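PDB 4XED: peptidase M14, carboxypeptidase A from Thermoplasmatales archaeon SCGC AB-540-F20, which probably cleaves residues from the C-terminal ends of peptides, and is represented here by its calcium-bound PKD domain, probably a binding module. Local coordinates for residues 7-12 with 76-81; 22-28 with 62-68. One frame throughout, in Å; residues are numbered along the deposited sequence.

In the fold
Both contacts belong to one PKD beta-sandwich but join its strands in different ways. Contact 1 lies in the buried centre and runs between the sheets: residues 7-12, leading into the edge strand 11-13, face strand 72-82 of the other sheet, and proline and valine carbons meet methyls and backbone, with no hydrogen bond across. Contact 2 lies within the sheet that also holds strand 11-13, where strands 24-29 and 62-66 are zipped by backbone bonds; one face turns inward with aromatic rings, the other, more exposed, carries Asn25, Thr27, Ser65 and Ile63. The two meet at Phe28, whose CD2 lies 3.7 Å from both Val12 CG2 and Ala78 CB, and at Trp68, which packs on Val76.

Contact 1: residues 7-12 with 76-81; sequences PNIPNV and VRAKAK. With EDO (1,2-ethanediol), chain C.
Pro10 lays its ring against the backbone of strand 72-82 from Ala78 to Ala80. Its CB reaches the methyl of Ala78, CB to CB 4.1 Å. One atom further, CG comes over Lys79, 3.8 Å from Lys79 CA, and also touches the Ala80 methyl, CG to CB 4.0 Å. CD closes the ring beside the Ala78 carbonyl, 3.5 Å from Ala78 O. Pro7 repeats the theme further along: its CB meets Ala80 CB at 4.0 Å, while its CG lies against the peptide that joins Ala80 to Lys81. The Ala80 methyl is thus touched by both proline rings. In this PKD beta-sandwich, an immunoglobulin-like fold, the loop leading into strand 11-13 of one sheet thus packs on strand 72-82 of the other by van der Waals contacts with methyls and backbone, the segments running roughly antiparallel (162°) yet sharing no hydrogen bond. The small alanines let the proline rings come close to the strand. At the other end Val12 divides its branches: CG1, anti to the backbone N (chi1 -176°), meets Val76 CG1 at 4.2 Å, whereas CG2 goes to the Ala78 methyl. Phe28 of strand 24-29 packs on both Val12 and Ala78, and Ile42 adds to the packing at Ala78. The CB of Lys79 points away from residues 7-12, its chain runs extended beyond CG, and NZ donates a hydrogen bond to O1 of an ethanediol, probably a crystallisation additive, at 2.8 Å; the same ammonium forms a salt bridge with Glu87. Pro7 also packs on Asp32, a ligand of the bound calcium ion.

Contact 2: residues 22-28 with 62-68; sequences TTYNYTF and VIFSHTW
Tyr26 and Trp68 meet with ring planes almost perpendicular (89°), Tyr26 CE2 lying 3.6 Å from Trp68 CH2 and the phenol oxygen beside CZ3; its OH is hydrogen-bonded to Pro15 O. With CG anti to its own carbonyl carbon (chi1 -65°), Tyr26 brings the edge of its ring close to Phe64 O, the carbonyl that accepts its backbone N-H. On the same sheet face Phe28 CD1 touches Phe64 CD2 at 3.9 Å, the two side chains crossing at about a right angle, and Phe28 CB rests on Val62 CG2. An alanine in place of Tyr26 would probably open a gap beside Trp68 and leave Pro15 O without its hydroxyl partner. The reverse face carries Asn25, Thr27, Ile63 and Ser65: Thr27 OG1 lies alongside Ile63 CG1, and Asn25 OD1 approaches Ser65 CB. Three antiparallel hydrogen-bonded pairs, Tyr24-His66, Tyr26-Phe64 and Phe28-Val62, set the register; Tyr24 N to His66 O is nearly straight, at 174°. Past the ladder Thr23 OG1 lies 2.8 Å from Thr67 OG1. There too a water lies between the segments, 2.7 Å from Thr22 O, and accepts from Trp68 N. His66 CD2 sits over one face of the indole, 3.4 Å above its plane. Further out, Trp44 O accepts from Trp68 NE1, Asp46 from His66 NE2. Strand 24-29 lies between strands 11-13 and 62-66, and the aromatic face packs on the opposing sheet: Phe28 and Phe64 on Ile42 of strand 38-43, Tyr26 and Trp68 on Val95 of strand 91-97.

Contact 1: residues 7-12 with 76-81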
loop_
_atom_site.group_PDB
_atom_site.type_symbol
_atom_site.label_atom_id
_atom_site.label_comp_id
_atom_site.label_asym_id
_atom_site.label_seq_id
_atom_site.Cartn_x
_atom_site.Cartn_y
_atom_site.Cartn_z
ATOM N N PRO A 7 -1.654 5.351 -12.905
ATOM C CA PRO A 7 -1.732 6.089 -11.654
ATOM C C PRO A 7 -0.363 6.556 -11.204
ATOM O O PRO A 7 0.688 5.981 -11.559
ATOM C CB PRO A 7 -2.285 5.054 -10.663
ATOM C CG PRO A 7 -2.997 4.054 -11.497
ATOM C CD PRO A 7 -2.177 3.975 -12.760
ATOM N N ASN A 8 -0.396 7.618 -10.407
ATOM C CA ASN A 8 0.787 8.049 -9.692
ATOM C C ASN A 8 1.224 7.007 -8.672
ATOM O O ASN A 8 0.465 6.123 -8.276
ATOM C CB ASN A 8 0.514 9.408 -9.084
ATOM C CG ASN A 8 0.351 10.443 -10.151
ATOM O OD1 ASN A 8 1.211 10.584 -11.008
ATOM N ND2 ASN A 8 -0.787 11.102 -10.173
ATOM N N ILE A 9 2.455 7.105 -8.227
ATOM C CA ILE A 9 2.961 6.166 -7.262
ATOM C C ILE A 9 2.252 6.375 -5.924
ATOM O O ILE A 9 2.183 7.510 -5.403
ATOM C CB ILE A 9 4.460 6.405 -7.071
ATOM C CG1 ILE A 9 5.202 6.186 -8.377
ATOM C CG2 ILE A 9 5.000 5.481 -6.047
ATOM C CD1 ILE A 9 6.675 6.560 -8.350
ATOM N N PRO A 10 1.771 5.283 -5.300
ATOM C CA PRO A 10 1.096 5.474 -4.019
ATOM C C PRO A 10 1.984 5.943 -2.892
ATOM O O PRO A 10 3.186 5.663 -2.852
ATOM C CB PRO A 10 0.540 4.079 -3.706
ATOM C CG PRO A 10 0.357 3.437 -5.069
ATOM C CD PRO A 10 1.526 3.923 -5.837
ATOM N N ASN A 11 1.338 6.624 -1.959
ATOM C CA ASN A 11 1.924 6.995 -0.688
ATOM C C ASN A 11 1.405 6.051 0.401
ATOM O O ASN A 11 0.231 5.697 0.416
ATOM C CB ASN A 11 1.541 8.434 -0.349
ATOM C CG ASN A 11 2.181 9.435 -1.250
ATOM O OD1 ASN A 11 3.359 9.770 -1.081
ATOM N ND2 ASN A 11 1.459 9.837 -2.292
ATOM N N VAL A 12 2.300 5.712 1.341
ATOM C CA VAL A 12 2.016 4.850 2.483
ATOM C C VAL A 12 2.520 5.501 3.768
ATOM O O VAL A 12 3.721 5.742 3.869
ATOM C CB VAL A 12 2.743 3.472 2.351
ATOM C CG1 VAL A 12 2.347 2.557 3.501
ATOM C CG2 VAL A 12 2.539 2.839 0.979
ATOM N N VAL A 76 7.098 -2.469 3.406
ATOM C CA VAL A 76 5.723 -2.398 2.954
ATOM C C VAL A 76 5.744 -1.650 1.609
ATOM O O VAL A 76 6.366 -0.584 1.504
ATOM C CB VAL A 76 4.850 -1.649 3.958
ATOM C CG1 VAL A 76 3.447 -1.470 3.447
ATOM C CG2 VAL A 76 4.870 -2.367 5.299
ATOM N N ARG A 77 5.101 -2.201 0.587
ATOM C CA ARG A 77 5.080 -1.556 -0.723
ATOM C C ARG A 77 3.663 -1.544 -1.255
ATOM O O ARG A 77 2.866 -2.462 -0.989
ATOM C CB ARG A 77 6.003 -2.272 -1.720
ATOM C CG ARG A 77 7.425 -2.436 -1.225
ATOM C CD ARG A 77 8.364 -2.650 -2.403
ATOM N NE ARG A 77 8.035 -3.838 -3.171
ATOM C CZ ARG A 77 8.569 -4.140 -4.344
ATOM N NH1 ARG A 77 9.490 -3.360 -4.901
ATOM N NH2 ARG A 77 8.211 -5.247 -4.944
ATOM N N ALA A 78 3.349 -0.501 -2.026
ATOM C CA ALA A 78 2.057 -0.415 -2.674
ATOM C C ALA A 78 2.198 0.148 -4.067
ATOM O O ALA A 78 2.894 1.125 -4.290
ATOM C CB ALA A 78 1.098 0.430 -1.863
ATOM N N LYS A 79 1.508 -0.485 -5.011
ATOM C CA LYS A 79 1.350 0.038 -6.382
ATOM C C LYS A 79 -0.144 0.069 -6.711
ATOM O O LYS A 79 -0.953 -0.517 -5.978
ATOM C CB LYS A 79 2.156 -0.768 -7.400
ATOM C CG LYS A 79 1.711 -2.198 -7.548
ATOM C CD LYS A 79 2.508 -2.956 -8.615
ATOM C CE LYS A 79 2.210 -4.471 -8.533
ATOM N NZ LYS A 79 2.820 -5.205 -9.706
ATOM N N ALA A 80 -0.501 0.778 -7.777
ATOM C CA ALA A 80 -1.901 0.910 -8.124
ATOM C C ALA A 80 -2.030 0.706 -9.635
ATOM O O ALA A 80 -1.105 0.969 -10.415
ATOM C CB ALA A 80 -2.418 2.276 -7.750
ATOM N N LYS A 81 -3.207 0.278 -10.086
ATOM C CA LYS A 81 -3.479 0.214 -11.510
ATOM C C LYS A 81 -4.874 0.735 -11.747
ATOM O O LYS A 81 -5.772 0.598 -10.925
ATOM C CB LYS A 81 -3.322 -1.190 -12.066
ATOM C CG LYS A 81 -4.435 -2.136 -11.723
ATOM C CD LYS A 81 -4.141 -3.541 -12.271
ATOM C CE LYS A 81 -5.188 -4.503 -11.810
ATOM N NZ LYS A 81 -4.982 -5.861 -12.385
HETATM C C1 EDO C . 2.614 -8.711 -8.709
HETATM O O1 EDO C . 1.887 -7.821 -9.542
HETATM C C2 EDO C . 3.698 -7.913 -8.005
HETATM O O2 EDO C . 4.759 -8.798 -7.619
#

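Contact 2: residues 22-28 with 62-68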
loop_
_atom_site.group_PDB
_atom_site.type_symbol
_atom_site.label_atom_id
_atom_site.label_comp_id
_atom_site.label_asym_id
_atom_site.label_seq_id
_atom_site.Cartn_x
_atom_site.Cartn_y
_atom_site.Cartn_z
ATOM N N THR A 22 1.529 -6.623 17.771
ATOM C CA THR A 22 0.584 -5.515 17.904
ATOM C C THR A 22 0.104 -5.047 16.528
ATOM O O THR A 22 0.857 -4.986 15.563
ATOM C CB THR A 22 1.211 -4.368 18.708
ATOM O OG1 THR A 22 1.463 -4.824 20.045
ATOM C CG2 THR A 22 0.292 -3.135 18.756
ATOM N N THR A 23 -1.172 -4.715 16.431
ATOM C CA THR A 23 -1.768 -4.357 15.141
ATOM C C THR A 23 -1.572 -2.867 14.887
ATOM O O THR A 23 -1.789 -2.068 15.791
ATOM C CB THR A 23 -3.259 -4.677 15.138
ATOM O OG1 THR A 23 -3.440 -6.062 15.467
ATOM C CG2 THR A 23 -3.881 -4.311 13.795
ATOM N N TYR A 24 -1.154 -2.504 13.675
ATOM C CA TYR A 24 -0.902 -1.099 13.295
ATOM C C TYR A 24 -1.633 -0.736 12.011
ATOM O O TYR A 24 -1.853 -1.592 11.160
ATOM C CB TYR A 24 0.610 -0.858 13.150
ATOM C CG TYR A 24 1.358 -1.045 14.470
ATOM C CD1 TYR A 24 1.300 -0.077 15.494
ATOM C CD2 TYR A 24 2.122 -2.168 14.690
ATOM C CE1 TYR A 24 1.968 -0.245 16.683
ATOM C CE2 TYR A 24 2.780 -2.361 15.894
ATOM C CZ TYR A 24 2.704 -1.389 16.875
ATOM O OH TYR A 24 3.385 -1.582 18.055
ATOM N N ASN A 25 -2.003 0.536 11.895
ATOM C CA ASN A 25 -2.767 1.055 10.749
ATOM C C ASN A 25 -1.893 1.798 9.767
ATOM O O ASN A 25 -1.097 2.647 10.148
ATOM C CB ASN A 25 -3.818 2.048 11.247
ATOM C CG ASN A 25 -4.850 1.410 12.096
ATOM O OD1 ASN A 25 -5.404 0.382 11.736
ATOM N ND2 ASN A 25 -5.144 2.021 13.220
ATOM N N TYR A 26 -2.093 1.490 8.490
ATOM C CA TYR A 26 -1.382 2.124 7.377
ATOM C C TYR A 26 -2.379 2.799 6.436
ATOM O O TYR A 26 -3.390 2.217 6.068
ATOM C CB TYR A 26 -0.466 1.076 6.668
ATOM C CG TYR A 26 0.586 0.648 7.656
ATOM C CD1 TYR A 26 1.774 1.341 7.786
ATOM C CD2 TYR A 26 0.341 -0.379 8.550
ATOM C CE1 TYR A 26 2.670 1.055 8.792
ATOM C CE2 TYR A 26 1.263 -0.712 9.561
ATOM C CZ TYR A 26 2.399 0.020 9.682
ATOM O OH TYR A 26 3.286 -0.310 10.703
ATOM N N THR A 27 -2.029 4.019 6.062
ATOM C CA THR A 27 -2.842 4.841 5.186
ATOM C C THR A 27 -2.219 4.833 3.794
ATOM O O THR A 27 -1.022 5.122 3.647
ATOM C CB THR A 27 -2.915 6.272 5.719
ATOM O OG1 THR A 27 -3.495 6.257 7.022
ATOM C CG2 THR A 27 -3.725 7.144 4.786
ATOM N N PHE A 28 -3.030 4.496 2.782
ATOM C CA PHE A 28 -2.574 4.376 1.396
ATOM C C PHE A 28 -3.364 5.357 0.556
ATOM O O PHE A 28 -4.606 5.429 0.678
ATOM C CB PHE A 28 -2.818 2.963 0.851
ATOM C CG PHE A 28 -2.074 1.883 1.597
ATOM C CD1 PHE A 28 -2.582 1.332 2.761
ATOM C CD2 PHE A 28 -0.869 1.385 1.134
ATOM C CE1 PHE A 28 -1.908 0.350 3.464
ATOM C CE2 PHE A 28 -0.189 0.404 1.839
ATOM C CZ PHE A 28 -0.734 -0.109 3.000
ATOM N N VAL A 62 -7.259 5.074 1.817
ATOM C CA VAL A 62 -7.743 3.788 2.287
ATOM C C VAL A 62 -6.793 3.313 3.370
ATOM O O VAL A 62 -5.569 3.365 3.206
ATOM C CB VAL A 62 -7.911 2.784 1.125
ATOM C CG1 VAL A 62 -8.923 3.274 0.161
ATOM C CG2 VAL A 62 -6.673 2.575 0.394
ATOM N N ILE A 63 -7.353 2.856 4.491
ATOM C CA ILE A 63 -6.576 2.499 5.665
ATOM C C ILE A 63 -6.712 1.015 5.907
ATOM O O ILE A 63 -7.833 0.513 6.049
ATOM C CB ILE A 63 -6.975 3.362 6.903
ATOM C CG1 ILE A 63 -6.741 4.855 6.532
ATOM C CG2 ILE A 63 -6.225 2.903 8.116
ATOM C CD1 ILE A 63 -7.215 5.944 7.415
ATOM N N PHE A 64 -5.590 0.301 5.938
ATOM C CA PHE A 64 -5.548 -1.124 6.243
ATOM C C PHE A 64 -4.586 -1.396 7.365
ATOM O O PHE A 64 -3.528 -0.777 7.429
ATOM C CB PHE A 64 -5.114 -1.914 5.025
ATOM C CG PHE A 64 -6.013 -1.746 3.856
ATOM C CD1 PHE A 64 -7.354 -2.109 3.916
ATOM C CD2 PHE A 64 -5.513 -1.216 2.696
ATOM C CE1 PHE A 64 -8.178 -1.936 2.817
ATOM C CE2 PHE A 64 -6.311 -1.046 1.605
ATOM C CZ PHE A 64 -7.656 -1.397 1.660
ATOM N N SER A 65 -4.958 -2.326 8.242
ATOM C CA SER A 65 -4.115 -2.687 9.356
ATOM C C SER A 65 -3.362 -3.990 9.095
ATOM O O SER A 65 -3.761 -4.792 8.255
ATOM C CB SER A 65 -4.941 -2.784 10.632
ATOM O OG SER A 65 -5.965 -3.756 10.542
ATOM N N HIS A 66 -2.272 -4.187 9.815
ATOM C CA HIS A 66 -1.477 -5.398 9.695
ATOM C C HIS A 66 -0.788 -5.628 11.025
ATOM O O HIS A 66 -0.578 -4.689 11.796
ATOM C CB HIS A 66 -0.475 -5.307 8.540
ATOM C CG HIS A 66 0.135 -6.624 8.166
ATOM N ND1 HIS A 66 -0.596 -7.638 7.578
ATOM C CD2 HIS A 66 1.399 -7.101 8.298
ATOM C CE1 HIS A 66 0.193 -8.683 7.374
ATOM N NE2 HIS A 66 1.415 -8.371 7.776
ATOM N N THR A 67 -0.458 -6.892 11.258
ATOM C CA THR A 67 0.299 -7.325 12.431
ATOM C C THR A 67 1.449 -8.201 11.935
ATOM O O THR A 67 1.233 -9.062 11.074
ATOM C CB THR A 67 -0.602 -8.152 13.401
ATOM O OG1 THR A 67 -1.780 -7.403 13.704
ATOM C CG2 THR A 67 0.099 -8.449 14.661
ATOM N N TRP A 68 2.657 -7.962 12.427
ATOM C CA TRP A 68 3.808 -8.813 12.118
ATOM C C TRP A 68 4.117 -9.677 13.346
ATOM O O TRP A 68 4.187 -9.176 14.471
ATOM C CB TRP A 68 5.027 -7.967 11.763
ATOM C CG TRP A 68 4.905 -7.205 10.461
ATOM C CD1 TRP A 68 5.354 -7.626 9.239
ATOM C CD2 TRP A 68 4.327 -5.912 10.244
ATOM N NE1 TRP A 68 5.102 -6.682 8.275
ATOM C CE2 TRP A 68 4.470 -5.620 8.863
ATOM C CE3 TRP A 68 3.691 -4.976 11.062
ATOM C CZ2 TRP A 68 3.987 -4.436 8.287
ATOM C CZ3 TRP A 68 3.237 -3.807 10.488
ATOM C CH2 TRP A 68 3.400 -3.549 9.120
HETATM O O HOH W 1 3.178 -6.060 14.563
#